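Mannan endo-1,6-alpha-mannosidase (Chaetomium thermophilum, PDB 6RY0) probably cleaves alpha-1,6-mannosidic linkages as a family 76 glycoside hydrolase, and is linked to the transfer of GPI-anchored glycoproteins into the fungal cell wall. Local coordinates at residues A[75-80]-A[127-132]. Residues are numbered along the deposited sequence; the frame is centred on the assembly and turned at random.
Sequences YWWEGG and NDDQGF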
loop_
_atom_site.group_PDB
_atom_site.type_symbol
_atom_site.label_atom_id
_atom_site.label_comp_id
_atom_site.label_asym_id
_atom_site.label_seq_id
_atom_site.Cartn_x
_atom_site.Cartn_y
_atom_site.Cartn_z
ATOM N N TYR A 75 7.864 5.572 -10.545
ATOM C CA TYR A 75 8.005 6.692 -9.618
ATOM C C TYR A 75 8.465 6.233 -8.229
ATOM O O TYR A 75 8.303 5.056 -7.866
ATOM C CB TYR A 75 6.680 7.465 -9.546
ATOM C CG TYR A 75 6.382 8.211 -10.811
ATOM C CD1 TYR A 75 6.923 9.464 -11.036
ATOM C CD2 TYR A 75 5.578 7.661 -11.804
ATOM C CE1 TYR A 75 6.637 10.168 -12.214
ATOM C CE2 TYR A 75 5.293 8.364 -12.962
ATOM C CZ TYR A 75 5.819 9.612 -13.148
ATOM O OH TYR A 75 5.547 10.317 -14.309
ATOM N N TRP A 76 8.987 7.174 -7.459
ATOM C CA TRP A 76 9.549 6.948 -6.123
ATOM C C TRP A 76 8.646 6.141 -5.212
ATOM O O TRP A 76 9.114 5.224 -4.521
ATOM C CB TRP A 76 9.814 8.330 -5.525
ATOM C CG TRP A 76 10.341 8.389 -4.132
ATOM C CD1 TRP A 76 11.615 8.096 -3.707
ATOM C CD2 TRP A 76 9.640 8.854 -2.978
ATOM N NE1 TRP A 76 11.730 8.326 -2.353
ATOM C CE2 TRP A 76 10.540 8.823 -1.897
ATOM C CE3 TRP A 76 8.356 9.344 -2.761
ATOM C CZ2 TRP A 76 10.188 9.223 -0.634
ATOM C CZ3 TRP A 76 8.003 9.729 -1.476
ATOM C CH2 TRP A 76 8.936 9.686 -0.435
ATOM N N TRP A 77 7.350 6.446 -5.168
ATOM C CA TRP A 77 6.493 5.746 -4.230
ATOM C C TRP A 77 6.444 4.260 -4.514
ATOM O O TRP A 77 6.209 3.472 -3.585
ATOM C CB TRP A 77 5.064 6.324 -4.285
ATOM C CG TRP A 77 4.288 5.839 -5.421
ATOM C CD1 TRP A 77 4.334 6.260 -6.723
ATOM C CD2 TRP A 77 3.401 4.707 -5.389
ATOM N NE1 TRP A 77 3.524 5.456 -7.499
ATOM C CE2 TRP A 77 2.917 4.514 -6.699
ATOM C CE3 TRP A 77 2.957 3.850 -4.370
ATOM C CZ2 TRP A 77 1.987 3.518 -7.010
ATOM C CZ3 TRP A 77 2.028 2.883 -4.684
ATOM C CH2 TRP A 77 1.563 2.731 -5.984
ATOM N N GLU A 78 6.639 3.850 -5.772
ATOM C CA GLU A 78 6.560 2.427 -6.109
ATOM C C GLU A 78 7.756 1.667 -5.539
ATOM O O GLU A 78 7.664 0.479 -5.275
ATOM C CB GLU A 78 6.387 2.268 -7.618
ATOM C CG GLU A 78 6.069 0.838 -8.016
ATOM C CD GLU A 78 5.620 0.687 -9.453
ATOM O OE1 GLU A 78 5.248 1.642 -10.124
ATOM O OE2 GLU A 78 5.614 -0.528 -9.893
ATOM N N GLY A 79 8.867 2.371 -5.331
ATOM C CA GLY A 79 9.950 1.782 -4.581
ATOM C C GLY A 79 9.525 1.470 -3.159
ATOM O O GLY A 79 9.825 0.404 -2.621
ATOM N N GLY A 80 8.813 2.398 -2.533
ATOM C CA GLY A 80 8.297 2.163 -1.203
ATOM C C GLY A 80 7.322 0.997 -1.150
ATOM O O GLY A 80 7.328 0.183 -0.211
ATOM N N ASN A 127 0.845 13.305 -0.406
ATOM C CA ASN A 127 0.555 12.636 0.850
ATOM C C ASN A 127 0.454 11.124 0.668
ATOM O O ASN A 127 0.806 10.347 1.566
ATOM C CB ASN A 127 -0.721 13.186 1.470
ATOM C CG ASN A 127 -0.474 14.486 2.179
ATOM O OD1 ASN A 127 0.255 14.517 3.165
ATOM N ND2 ASN A 127 -1.102 15.559 1.700
ATOM N N ASP A 128 -0.048 10.679 -0.479
ATOM C CA ASP A 128 -0.065 9.249 -0.781
ATOM C C ASP A 128 1.349 8.682 -0.973
ATOM O O ASP A 128 1.652 7.603 -0.484
ATOM C CB ASP A 128 -0.940 8.951 -2.023
ATOM C CG ASP A 128 -0.607 9.782 -3.278
ATOM O OD1 ASP A 128 -0.006 10.864 -3.181
ATOM O OD2 ASP A 128 -0.929 9.326 -4.392
ATOM N N ASP A 129 2.209 9.398 -1.686
ATOM C CA ASP A 129 3.556 8.901 -1.897
ATOM C C ASP A 129 4.272 8.722 -0.567
ATOM O O ASP A 129 4.857 7.675 -0.278
ATOM C CB ASP A 129 4.372 9.838 -2.787
ATOM C CG ASP A 129 3.698 10.161 -4.066
ATOM O OD1 ASP A 129 2.965 11.131 -4.120
ATOM O OD2 ASP A 129 3.866 9.441 -5.035
ATOM N N GLN A 130 4.240 9.769 0.248
ATOM C CA GLN A 130 4.837 9.724 1.580
ATOM C C GLN A 130 4.153 8.642 2.425
ATOM O O GLN A 130 4.820 7.885 3.149
ATOM C CB GLN A 130 4.682 11.098 2.247
ATOM C CG GLN A 130 5.356 11.175 3.588
ATOM C CD GLN A 130 4.884 12.317 4.460
ATOM O OE1 GLN A 130 3.783 12.847 4.264
ATOM N NE2 GLN A 130 5.688 12.676 5.453
ATOM N N GLY A 131 2.839 8.558 2.313
ATOM C CA GLY A 131 2.074 7.587 3.052
ATOM C C GLY A 131 2.469 6.172 2.765
ATOM O O GLY A 131 2.545 5.381 3.704
ATOM N N PHE A 132 2.712 5.832 1.501
ATOM C CA PHE A 132 3.100 4.450 1.192
ATOM C C PHE A 132 4.421 4.073 1.844
ATOM O O PHE A 132 4.576 2.945 2.309
ATOM C CB PHE A 132 3.120 4.203 -0.306
ATOM C CG PHE A 132 1.833 3.697 -0.829
ATOM C CD1 PHE A 132 1.577 2.353 -0.863
ATOM C CD2 PHE A 132 0.842 4.568 -1.268
ATOM C CE1 PHE A 132 0.344 1.863 -1.318
ATOM C CE2 PHE A 132 -0.379 4.075 -1.696
ATOM C CZ PHE A 132 -0.596 2.714 -1.704
HETATM O O HOH W 1 6.307 8.942 -6.191
#
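W77 turns the edge of its six-membered ring to one face of F132, a T-shaped pair with centroids 4.8 Å apart and planes at 62°. CE3 is the leading atom, 3.7 Å from F132 CG, while CZ3 stands over the centre of the phenyl ring. The D129 side chain crosses that of W77 at about a right angle, bringing OD2 3.4 Å from W77 CB. The same OD2 accepts a hydrogen bond from a water (2.7 Å to water O), which in turn accepts from W77 N at 2.9 Å; the water thus joins a first-turn amide, one not used within its own segment, to the acid. CB of D129 meets the rim of W76, 3.9 Å from CZ3, near the indole plane; with CG anti to its backbone N (chi1 178°), W76 extends its six-membered ring to this spot. These residues join the N-terminal turns of helix 76-93 and helix 127-142, where the axes of 76-80 and 127-132 approach to 8.6 Å, 26° from parallel, inside the all-helical core expected of glycoside hydrolase family 76, an (alpha/alpha)6 barrel. D129 binds a second calcium in another structure of this protein, an ion not bound to the chain here. An alanine in place of F132 has no ring to face the W77 edge, and a gap would probably open beside CE3 and CZ3. Farther out, D319 holds W77 NE1 and Q109 holds W76 NE1 by hydrogen bonds, H121 stacks on W76, and helix 323-337 touches W77 through Y326 and F132 through W330.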